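Local coordinates for sarcosine oxidase (Pyrococcus horikoshii, PDB 1Y56), which probably oxidises L-proline as the FAD-carrying beta subunit of an L-proline dehydrogenase complex that also holds flavin mononucleotide, at residues B[4-10]-B[192-198]; B[15-20]-B[341-345]; B[39-45]-B[148-152]. One frame throughout, in Å; residues are numbered along the deposited sequence.

Contact 1. Residues B[4-10]-B[192-198]; sequences EKSEIVV and IKTGIVV
V9 is bonded to strand 196-198 through both its backbone N and its O: V198 N donates to V9 O at 2.9 Å, and V9 N reaches back to I196 O at 3.0 Å, with an N-H...O angle of 166°. This is the parallel pattern expected between 8-10 and 196-198. Just before these strands, T194 OG1 lies 2.8 Å from S6 O, with I196 O also within reach of its one proton. With OG1 anti to the backbone N (chi1 -174°), the hydroxyl faces these carbonyls while CG2 rests 3.7 Å from V9 CG2. Threonine suits a place that needs both. Nearer the chain start a second pairing forms, K193 N to E4 O and S6 N to K193 O, both 2.8 Å. Outside it, K5 CE packs on K193 CB, although the two ammonium groups come near each other. On the I8 face, V10 CG2 lies beside V198 CB at 3.9 Å, and I352 of helix 337-354 covers I8, I196 and V198. V185 backs V9, I192 and T194, while strand 31-34 continues the sheet beyond I8 and V10. Beta-branched residues suit such extended strands. The valines and isoleucines of 8-10 and 196-198 thus pack as apolar layers, the buried T194 hydroxyl sits beside backbone carbonyls, and K5 and K193 lie at the more exposed end, where water can probably screen their like charges.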
loop_
_atom_site.group_PDB
_atom_site.type_symbol
_atom_site.label_atom_id
_atom_site.label_comp_id
_atom_site.label_asym_id
_atom_site.label_seq_id
_atom_site.Cartn_x
_atom_site.Cartn_y
_atom_site.Cartn_z
ATOM N N GLU B 4 5.465 47.417 6.524
ATOM C CA GLU B 4 6.588 47.247 5.618
ATOM C C GLU B 4 7.770 48.133 5.966
ATOM O O GLU B 4 8.889 47.899 5.487
ATOM C CB GLU B 4 6.146 47.379 4.163
ATOM C CG GLU B 4 5.163 48.484 3.904
ATOM C CD GLU B 4 5.811 49.625 3.168
ATOM O OE1 GLU B 4 6.851 50.138 3.654
ATOM O OE2 GLU B 4 5.280 50.001 2.095
ATOM N N LYS B 5 7.507 49.126 6.816
ATOM C CA LYS B 5 8.543 49.918 7.459
ATOM C C LYS B 5 8.213 50.031 8.937
ATOM O O LYS B 5 7.048 50.025 9.311
ATOM C CB LYS B 5 8.648 51.304 6.819
ATOM C CG LYS B 5 9.889 52.095 7.260
ATOM C CD LYS B 5 10.311 53.186 6.253
ATOM C CE LYS B 5 11.169 52.615 5.111
ATOM N NZ LYS B 5 11.944 53.668 4.376
ATOM N N SER B 6 9.243 50.093 9.775
ATOM C CA SER B 6 9.085 50.325 11.210
ATOM C C SER B 6 10.377 50.889 11.795
ATOM O O SER B 6 11.461 50.364 11.549
ATOM C CB SER B 6 8.673 49.046 11.946
ATOM O OG SER B 6 8.437 49.285 13.327
ATOM N N GLU B 7 10.248 51.968 12.561
ATOM C CA GLU B 7 11.382 52.645 13.172
ATOM C C GLU B 7 12.206 51.640 13.976
ATOM O O GLU B 7 13.420 51.525 13.780
ATOM C CB GLU B 7 10.872 53.805 14.043
ATOM C CG GLU B 7 11.896 54.479 14.976
ATOM C CD GLU B 7 12.735 55.572 14.297
ATOM O OE1 GLU B 7 12.546 55.817 13.080
ATOM O OE2 GLU B 7 13.586 56.189 14.991
ATOM N N ILE B 8 11.520 50.903 14.853
ATOM C CA ILE B 8 12.125 49.878 15.702
ATOM C C ILE B 8 11.415 48.528 15.529
ATOM O O ILE B 8 10.178 48.459 15.509
ATOM C CB ILE B 8 12.066 50.278 17.192
ATOM C CG1 ILE B 8 12.689 51.654 17.414
ATOM C CG2 ILE B 8 12.775 49.245 18.054
ATOM C CD1 ILE B 8 12.400 52.234 18.783
ATOM N N VAL B 9 12.206 47.461 15.411
ATOM C CA VAL B 9 11.681 46.100 15.372
ATOM C C VAL B 9 12.239 45.307 16.547
ATOM O O VAL B 9 13.446 45.091 16.619
ATOM C CB VAL B 9 12.076 45.398 14.051
ATOM C CG1 VAL B 9 11.829 43.901 14.137
ATOM C CG2 VAL B 9 11.334 46.001 12.870
ATOM N N VAL B 10 11.373 44.897 17.470
ATOM C CA VAL B 10 11.769 43.992 18.564
ATOM C C VAL B 10 11.493 42.558 18.136
ATOM O O VAL B 10 10.375 42.233 17.742
ATOM C CB VAL B 10 11.029 44.287 19.921
ATOM C CG1 VAL B 10 11.156 43.118 20.911
ATOM C CG2 VAL B 10 11.556 45.544 20.566
ATOM N N ILE B 192 10.639 43.623 6.448
ATOM C CA ILE B 192 10.244 44.883 7.065
ATOM C C ILE B 192 11.453 45.788 7.077
ATOM O O ILE B 192 12.513 45.396 7.567
ATOM C CB ILE B 192 9.765 44.698 8.508
ATOM C CG1 ILE B 192 8.528 43.814 8.538
ATOM C CG2 ILE B 192 9.439 46.042 9.146
ATOM C CD1 ILE B 192 8.112 43.376 9.922
ATOM N N LYS B 193 11.299 46.993 6.536
ATOM C CA LYS B 193 12.367 47.987 6.585
ATOM C C LYS B 193 12.505 48.602 7.969
ATOM O O LYS B 193 11.517 49.054 8.550
ATOM C CB LYS B 193 12.150 49.087 5.551
ATOM C CG LYS B 193 12.976 48.915 4.293
ATOM C CD LYS B 193 12.361 47.909 3.313
ATOM C CE LYS B 193 11.204 48.525 2.525
ATOM N NZ LYS B 193 11.512 49.927 2.100
ATOM N N THR B 194 13.735 48.613 8.479
ATOM C CA THR B 194 14.048 49.190 9.780
ATOM C C THR B 194 15.548 49.479 9.902
ATOM O O THR B 194 16.368 48.865 9.231
ATOM C CB THR B 194 13.599 48.253 10.924
ATOM O OG1 THR B 194 13.792 48.900 12.195
ATOM C CG2 THR B 194 14.365 46.934 10.881
ATOM N N GLY B 195 15.907 50.419 10.762
ATOM C CA GLY B 195 17.313 50.687 11.017
ATOM C C GLY B 195 17.735 50.258 12.405
ATOM O O GLY B 195 18.926 50.133 12.674
ATOM N N ILE B 196 16.755 50.027 13.278
ATOM C CA ILE B 196 16.991 49.654 14.676
ATOM C C ILE B 196 16.284 48.343 15.022
ATOM O O ILE B 196 15.045 48.254 14.924
ATOM C CB ILE B 196 16.454 50.738 15.630
ATOM C CG1 ILE B 196 17.033 52.116 15.280
ATOM C CG2 ILE B 196 16.697 50.354 17.091
ATOM C CD1 ILE B 196 16.187 53.283 15.809
ATOM N N VAL B 197 17.055 47.328 15.429
ATOM C CA VAL B 197 16.451 46.060 15.875
ATOM C C VAL B 197 16.909 45.641 17.273
ATOM O O VAL B 197 18.060 45.906 17.660
ATOM C CB VAL B 197 16.619 44.880 14.857
ATOM C CG1 VAL B 197 16.713 45.383 13.427
ATOM C CG2 VAL B 197 17.812 44.043 15.178
ATOM N N VAL B 198 15.995 45.011 18.020
ATOM C CA VAL B 198 16.293 44.485 19.354
ATOM C C VAL B 198 16.091 42.979 19.402
ATOM O O VAL B 198 14.993 42.492 19.129
ATOM C CB VAL B 198 15.417 45.128 20.455
ATOM C CG1 VAL B 198 15.688 44.467 21.808
ATOM C CG2 VAL B 198 15.670 46.618 20.536
#

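Contact 2. Residues B[15-20]-B[341-345]; sequences IVGVTI and APAVG. With FAD (flavin-adenine dinucleotide), chain I.
In the Rossmann-type dinucleotide-binding fold, the first helix, 15-26, leans on helix 337-354 where I15 and T19 meet A341. The A341 methyl sits in the corner formed by I15 CG1, 3.6 Å from A341 CB, and T19 CG2, 3.7 Å from the same carbon. Alanine suits this spot because its one small methyl fills that corner. T19 has its CB directed at helix 337-354; OG1 packs against P342 CA, and the methyl lies against the A341 carbonyl. One turn on, G345 has no side chain to hold the backbones apart: its CA lies 3.9 Å from T19 O and 3.8 Å from I20 CG1. The segments' axes approach to 8.1 Å and cross at -43°.

The same first turn serves the cofactor. G17 is probably the last glycine of a GxGxxG pattern with G12 and G14, the turn that brings a dinucleotide's phosphates to the start of this helix. V16 N donates to O2P of FAD at 3.1 Å, with an N-H...O angle of 147°. The two branches of V16 divide the work: CG1, anti to the backbone N (chi1 178°), meets V344 CG2 at 3.9 Å, the side chains crossing at about a right angle, while CG2 lies against the phosphate. I15 splits similarly, CG1 going to A341 and CG2 to O5' of FAD, 3.5 Å away.

Helix 337-354 is kinked here, the amides of P342 and A343 lacking bonds to the preceding turn. Proline has no N-H to give, and A343 N finds a weak hydrogen bond to S67 OG. Helix 58-78 packs on P342 and A343, and F333 touches both V16 and V344.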
loop_
_atom_site.group_PDB
_atom_site.type_symbol
_atom_site.label_atom_id
_atom_site.label_comp_id
_atom_site.label_asym_id
_atom_site.label_seq_id
_atom_site.Cartn_x
_atom_site.Cartn_y
_atom_site.Cartn_z
ATOM N N ILE B 15 7.724 37.992 27.698
ATOM C CA ILE B 15 7.650 39.042 28.701
ATOM C C ILE B 15 8.663 40.151 28.389
ATOM O O ILE B 15 8.316 41.325 28.400
ATOM C CB ILE B 15 7.767 38.490 30.160
ATOM C CG1 ILE B 15 7.422 39.563 31.209
ATOM C CG2 ILE B 15 9.140 37.879 30.416
ATOM C CD1 ILE B 15 6.104 40.298 30.975
ATOM N N VAL B 16 9.892 39.773 28.054
ATOM C CA VAL B 16 10.931 40.765 27.793
ATOM C C VAL B 16 10.652 41.580 26.526
ATOM O O VAL B 16 10.672 42.816 26.549
ATOM C CB VAL B 16 12.328 40.126 27.774
ATOM C CG1 VAL B 16 13.389 41.162 27.458
ATOM C CG2 VAL B 16 12.596 39.498 29.122
ATOM N N GLY B 17 10.371 40.877 25.435
ATOM C CA GLY B 17 10.087 41.526 24.164
ATOM C C GLY B 17 8.951 42.524 24.267
ATOM O O GLY B 17 9.106 43.660 23.820
ATOM N N VAL B 18 7.823 42.113 24.859
ATOM C CA VAL B 18 6.623 42.972 24.886
ATOM C C VAL B 18 6.790 44.127 25.871
ATOM O O VAL B 18 6.272 45.229 25.647
ATOM C CB VAL B 18 5.270 42.203 25.120
ATOM C CG1 VAL B 18 5.345 40.813 24.568
ATOM C CG2 VAL B 18 4.876 42.160 26.580
ATOM N N THR B 19 7.544 43.873 26.935
ATOM C CA THR B 19 7.749 44.851 27.978
ATOM C C THR B 19 8.614 45.995 27.455
ATOM O O THR B 19 8.430 47.140 27.837
ATOM C CB THR B 19 8.336 44.184 29.236
ATOM O OG1 THR B 19 7.952 44.921 30.395
ATOM C CG2 THR B 19 9.858 44.069 29.170
ATOM N N ILE B 20 9.545 45.661 26.564
ATOM C CA ILE B 20 10.396 46.630 25.880
ATOM C C ILE B 20 9.571 47.454 24.890
ATOM O O ILE B 20 9.608 48.680 24.903
ATOM C CB ILE B 20 11.575 45.923 25.144
ATOM C CG1 ILE B 20 12.606 45.398 26.157
ATOM C CG2 ILE B 20 12.231 46.855 24.124
ATOM C CD1 ILE B 20 13.642 44.420 25.578
ATOM N N ALA B 341 11.921 41.968 33.729
ATOM C CA ALA B 341 11.414 42.499 32.470
ATOM C C ALA B 341 10.999 43.968 32.486
ATOM O O ALA B 341 11.479 44.732 31.652
ATOM C CB ALA B 341 10.296 41.614 31.924
ATOM N N PRO B 342 10.119 44.379 33.428
ATOM C CA PRO B 342 9.686 45.772 33.488
ATOM C C PRO B 342 10.852 46.743 33.542
ATOM O O PRO B 342 10.831 47.771 32.855
ATOM C CB PRO B 342 8.928 45.826 34.807
ATOM C CG PRO B 342 8.368 44.497 34.929
ATOM C CD PRO B 342 9.468 43.598 34.495
ATOM N N ALA B 343 11.859 46.415 34.344
ATOM C CA ALA B 343 13.053 47.235 34.421
ATOM C C ALA B 343 13.907 47.185 33.156
ATOM O O ALA B 343 14.382 48.231 32.705
ATOM C CB ALA B 343 13.870 46.890 35.646
ATOM N N VAL B 344 14.110 46.004 32.565
ATOM C CA VAL B 344 14.932 45.974 31.345
ATOM C C VAL B 344 14.225 46.702 30.198
ATOM O O VAL B 344 14.883 47.278 29.318
ATOM C CB VAL B 344 15.444 44.563 30.910
ATOM C CG1 VAL B 344 15.702 43.681 32.109
ATOM C CG2 VAL B 344 14.506 43.898 29.928
ATOM N N GLY B 345 12.890 46.686 30.226
ATOM C CA GLY B 345 12.095 47.438 29.266
ATOM C C GLY B 345 12.519 48.889 29.358
ATOM O O GLY B 345 12.967 49.485 28.368
HETATM P PA FAD I . 10.856 34.084 25.954
HETATM O O1A FAD I . 11.334 32.730 25.524
HETATM O O2A FAD I . 9.658 34.165 26.863
HETATM O O5B FAD I . 10.637 34.984 24.644
HETATM C C5B FAD I . 11.432 34.802 23.484
HETATM C C4B FAD I . 10.474 34.719 22.312
HETATM O O4B FAD I . 11.201 34.892 21.101
HETATM C C3B FAD I . 9.765 33.370 22.214
HETATM O O3B FAD I . 8.354 33.547 22.421
HETATM C C2B FAD I . 10.079 32.875 20.812
HETATM O O2B FAD I . 8.949 32.411 20.091
HETATM C C1B FAD I . 10.562 34.112 20.104
HETATM N N9A FAD I . 11.457 33.783 18.974
HETATM C C8A FAD I . 12.498 32.929 18.960
HETATM N N7A FAD I . 13.019 32.916 17.711
HETATM C C5A FAD I . 12.296 33.765 16.954
HETATM C C6A FAD I . 12.360 34.173 15.626
HETATM N N6A FAD I . 13.317 33.681 14.799
HETATM N N1A FAD I . 11.462 35.065 15.166
HETATM C C2A FAD I . 10.502 35.572 15.970
HETATM N N3A FAD I . 10.414 35.201 17.257
HETATM C C4A FAD I . 11.308 34.306 17.761
HETATM N N1 FAD I . 11.921 33.928 35.726
HETATM C C2 FAD I . 11.592 34.676 36.795
HETATM O O2 FAD I . 11.896 35.883 36.795
HETATM N N3 FAD I . 10.947 34.168 37.864
HETATM C C4 FAD I . 10.582 32.873 37.929
HETATM O O4 FAD I . 9.974 32.420 38.929
HETATM C C4X FAD I . 10.896 32.029 36.871
HETATM N N5 FAD I . 10.568 30.712 36.861
HETATM C C5X FAD I . 10.886 29.928 35.797
HETATM C C6 FAD I . 10.528 28.575 35.825
HETATM C C7 FAD I . 10.832 27.740 34.745
HETATM C C7M FAD I . 10.440 26.280 34.792
HETATM C C8 FAD I . 11.504 28.273 33.636
HETATM C C8M FAD I . 11.855 27.438 32.467
HETATM C C9 FAD I . 11.864 29.620 33.606
HETATM C C9A FAD I . 11.558 30.461 34.676
HETATM N N10 FAD I . 11.917 31.761 34.619
HETATM C C10 FAD I . 11.612 32.618 35.705
HETATM C "C1'" FAD I . 12.635 32.273 33.458
HETATM C "C2'" FAD I . 11.744 33.153 32.621
HETATM O "O2'" FAD I . 10.757 32.318 32.030
HETATM C "C3'" FAD I . 12.581 33.765 31.522
HETATM O "O3'" FAD I . 13.698 34.453 32.100
HETATM C "C4'" FAD I . 11.738 34.735 30.715
HETATM O "O4'" FAD I . 10.585 34.082 30.154
HETATM C "C5'" FAD I . 12.555 35.346 29.592
HETATM O "O5'" FAD I . 11.617 36.043 28.785
HETATM P P FAD I . 11.997 36.352 27.275
HETATM O O1P FAD I . 13.411 36.871 27.272
HETATM O O2P FAD I . 10.864 37.156 26.703
HETATM O O3P FAD I . 12.064 34.859 26.671
#

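Contact 3. Residues B[39-45]-B[148-152]; sequences IGSGSTF and PFEAT. With FAD (flavin-adenine dinucleotide), chain I.
F45 and F149 form a T-shaped pair where the FAD-binding loop of the Rossmann-type domain, 39-45, meets the start of helix 148-161. The F45 edge points at the F149 face, with centroids 5.3 Å apart and planes at 85°. Both rings have CG anti to the backbone N, which brings them together although neither CB is aimed directly across. F45 also lines the FMN pocket, and a basic side chain of another protein chain makes a cation-pi contact with it.

Van der Waals packing continues along the helix. I39 CG2 makes an apolar contact with T152 CG2 at 4.0 Å. Glycine suits position 40: phi is +87° and the backbone passes close to the F149 ring, with no side chain to accommodate. Two carbonyl oxygens also pack against carbon: T44 O lies 3.4 Å from P148 CB, and I39 O sits at the edge of the F149 ring, near its plane.

Hydrogen bonds run to the cofactor from one side of the contact. S43 N donates to O1A of FAD at 3.2 Å and T44 N to O2A at 3.1 Å, so successive amides at the start of a short, weakly bonded helix hold one phosphate. T44 OG1 donates to O2A as well and accepts from O4' of FAD at 3.0 Å, while its CG2 meets T152 OG1; threonine provides both a polar and an apolar branch. Across the contact, T152 folds back on its own helix: OG1 (at 2.6 Å) and N reach P148 O from opposite faces of the carbonyl plane.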
loop_
_atom_site.group_PDB
_atom_site.type_symbol
_atom_site.label_atom_id
_atom_site.label_comp_id
_atom_site.label_asym_id
_atom_site.label_seq_id
_atom_site.Cartn_x
_atom_site.Cartn_y
_atom_site.Cartn_z
ATOM N N ILE B 39 2.181 35.676 21.352
ATOM C CA ILE B 39 2.705 36.504 22.436
ATOM C C ILE B 39 2.713 35.678 23.731
ATOM O O ILE B 39 1.674 35.165 24.164
ATOM C CB ILE B 39 1.869 37.812 22.651
ATOM C CG1 ILE B 39 1.711 38.624 21.355
ATOM C CG2 ILE B 39 2.446 38.661 23.777
ATOM C CD1 ILE B 39 3.005 39.143 20.726
ATOM N N GLY B 40 3.900 35.516 24.313
ATOM C CA GLY B 40 4.040 34.838 25.594
ATOM C C GLY B 40 4.183 33.329 25.574
ATOM O O GLY B 40 4.218 32.714 26.634
ATOM N N SER B 41 4.244 32.721 24.388
ATOM C CA SER B 41 4.706 31.327 24.272
ATOM C C SER B 41 6.192 31.326 24.600
ATOM O O SER B 41 6.787 32.390 24.798
ATOM C CB SER B 41 4.486 30.775 22.866
ATOM O OG SER B 41 4.695 31.763 21.872
ATOM N N GLY B 42 6.822 30.171 24.659
ATOM C CA GLY B 42 8.221 30.199 25.050
ATOM C C GLY B 42 8.326 30.184 26.562
ATOM O O GLY B 42 7.374 29.794 27.253
ATOM N N SER B 43 9.482 30.599 27.076
ATOM C CA SER B 43 9.803 30.444 28.498
ATOM C C SER B 43 8.797 31.143 29.420
ATOM O O SER B 43 8.374 30.583 30.430
ATOM C CB SER B 43 11.242 30.889 28.782
ATOM O OG SER B 43 12.163 29.952 28.240
ATOM N N THR B 44 8.401 32.354 29.040
ATOM C CA THR B 44 7.343 33.083 29.710
ATOM C C THR B 44 6.089 32.219 29.927
ATOM O O THR B 44 5.408 32.327 30.944
ATOM C CB THR B 44 7.008 34.336 28.892
ATOM O OG1 THR B 44 8.215 35.082 28.684
ATOM C CG2 THR B 44 5.977 35.220 29.599
ATOM N N PHE B 45 5.798 31.349 28.977
ATOM C CA PHE B 45 4.655 30.474 29.101
ATOM C C PHE B 45 4.899 29.323 30.072
ATOM O O PHE B 45 3.957 28.711 30.564
ATOM C CB PHE B 45 4.280 29.931 27.726
ATOM C CG PHE B 45 2.886 29.421 27.644
ATOM C CD1 PHE B 45 1.814 30.308 27.562
ATOM C CD2 PHE B 45 2.635 28.050 27.654
ATOM C CE1 PHE B 45 0.494 29.830 27.485
ATOM C CE2 PHE B 45 1.331 27.556 27.578
ATOM C CZ PHE B 45 0.252 28.445 27.491
ATOM N N PRO B 148 2.992 34.987 34.836
ATOM C CA PRO B 148 3.719 35.536 33.702
ATOM C C PRO B 148 2.852 35.685 32.464
ATOM O O PRO B 148 3.052 36.630 31.702
ATOM C CB PRO B 148 4.842 34.523 33.484
ATOM C CG PRO B 148 5.027 33.915 34.809
ATOM C CD PRO B 148 3.637 33.758 35.326
ATOM N N PHE B 149 1.881 34.795 32.272
ATOM C CA PHE B 149 1.029 34.911 31.087
ATOM C C PHE B 149 0.039 36.061 31.194
ATOM O O PHE B 149 -0.098 36.867 30.267
ATOM C CB PHE B 149 0.303 33.601 30.739
ATOM C CG PHE B 149 -0.265 33.602 29.346
ATOM C CD1 PHE B 149 -1.632 33.489 29.135
ATOM C CD2 PHE B 149 0.578 33.788 28.240
ATOM C CE1 PHE B 149 -2.153 33.519 27.844
ATOM C CE2 PHE B 149 0.069 33.818 26.955
ATOM C CZ PHE B 149 -1.298 33.680 26.755
ATOM N N GLU B 150 -0.646 36.129 32.332
ATOM C CA GLU B 150 -1.533 37.236 32.617
ATOM C C GLU B 150 -0.820 38.569 32.395
ATOM O O GLU B 150 -1.323 39.426 31.661
ATOM C CB GLU B 150 -2.057 37.158 34.047
ATOM C CG GLU B 150 -3.365 37.915 34.209
ATOM C CD GLU B 150 -3.724 38.271 35.654
ATOM O OE1 GLU B 150 -3.210 37.641 36.618
ATOM O OE2 GLU B 150 -4.548 39.200 35.818
ATOM N N ALA B 151 0.350 38.721 33.017
ATOM C CA ALA B 151 1.115 39.965 32.971
ATOM C C ALA B 151 1.613 40.341 31.571
ATOM O O ALA B 151 1.649 41.515 31.207
ATOM C CB ALA B 151 2.269 39.901 33.941
ATOM N N THR B 152 2.003 39.344 30.787
ATOM C CA THR B 152 2.502 39.592 29.442
ATOM C C THR B 152 1.371 40.075 28.539
ATOM O O THR B 152 1.528 41.064 27.830
ATOM C CB THR B 152 3.204 38.345 28.859
ATOM O OG1 THR B 152 4.232 37.923 29.757
ATOM C CG2 THR B 152 3.839 38.662 27.528
HETATM P PA FAD I . 10.856 34.084 25.954
HETATM O O1A FAD I . 11.334 32.730 25.524
HETATM O O2A FAD I . 9.658 34.165 26.863
HETATM O O5B FAD I . 10.637 34.984 24.644
HETATM C C5B FAD I . 11.432 34.802 23.484
HETATM C C4B FAD I . 10.474 34.719 22.312
HETATM O O4B FAD I . 11.201 34.892 21.101
HETATM C C3B FAD I . 9.765 33.370 22.214
HETATM O O3B FAD I . 8.354 33.547 22.421
HETATM C C2B FAD I . 10.079 32.875 20.812
HETATM O O2B FAD I . 8.949 32.411 20.091
HETATM C C1B FAD I . 10.562 34.112 20.104
HETATM N N9A FAD I . 11.457 33.783 18.974
HETATM C C8A FAD I . 12.498 32.929 18.960
HETATM N N7A FAD I . 13.019 32.916 17.711
HETATM C C5A FAD I . 12.296 33.765 16.954
HETATM C C6A FAD I . 12.360 34.173 15.626
HETATM N N6A FAD I . 13.317 33.681 14.799
HETATM N N1A FAD I . 11.462 35.065 15.166
HETATM C C2A FAD I . 10.502 35.572 15.970
HETATM N N3A FAD I . 10.414 35.201 17.257
HETATM C C4A FAD I . 11.308 34.306 17.761
HETATM N N1 FAD I . 11.921 33.928 35.726
HETATM C C2 FAD I . 11.592 34.676 36.795
HETATM O O2 FAD I . 11.896 35.883 36.795
HETATM N N3 FAD I . 10.947 34.168 37.864
HETATM C C4 FAD I . 10.582 32.873 37.929
HETATM O O4 FAD I . 9.974 32.420 38.929
HETATM C C4X FAD I . 10.896 32.029 36.871
HETATM N N5 FAD I . 10.568 30.712 36.861
HETATM C C5X FAD I . 10.886 29.928 35.797
HETATM C C6 FAD I . 10.528 28.575 35.825
HETATM C C7 FAD I . 10.832 27.740 34.745
HETATM C C7M FAD I . 10.440 26.280 34.792
HETATM C C8 FAD I . 11.504 28.273 33.636
HETATM C C8M FAD I . 11.855 27.438 32.467
HETATM C C9 FAD I . 11.864 29.620 33.606
HETATM C C9A FAD I . 11.558 30.461 34.676
HETATM N N10 FAD I . 11.917 31.761 34.619
HETATM C C10 FAD I . 11.612 32.618 35.705
HETATM C "C1'" FAD I . 12.635 32.273 33.458
HETATM C "C2'" FAD I . 11.744 33.153 32.621
HETATM O "O2'" FAD I . 10.757 32.318 32.030
HETATM C "C3'" FAD I . 12.581 33.765 31.522
HETATM O "O3'" FAD I . 13.698 34.453 32.100
HETATM C "C4'" FAD I . 11.738 34.735 30.715
HETATM O "O4'" FAD I . 10.585 34.082 30.154
HETATM C "C5'" FAD I . 12.555 35.346 29.592
HETATM O "O5'" FAD I . 11.617 36.043 28.785
HETATM P P FAD I . 11.997 36.352 27.275
HETATM O O1P FAD I . 13.411 36.871 27.272
HETATM O O2P FAD I . 10.864 37.156 26.703
HETATM O O3P FAD I . 12.064 34.859 26.671
#

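Contacts 1 and 2 follow one another along the chain: contact 1 sets strand 8-11 in its sheet, and contact 2 packs the helix that follows it, 15-26, on helix 337-354. Their centres lie about 17 Å apart, and V10 CG1 packs 3.6 Å from G17 O. Contacts 2 and 3 are closer, about 12 Å between centres, and their first segments bond the two FAD phosphates, V16 N the flavin-side one and S43 N, T44 N and T44 OG1 the adenosine-side one. T44 OG1, 3.1 Å from I15 N in a probable hydrogen bond, ties them together. Contact 1 stays about 9 Å from contact 3 at the nearest atoms, whereas contact 3 reaches the FMN through F45.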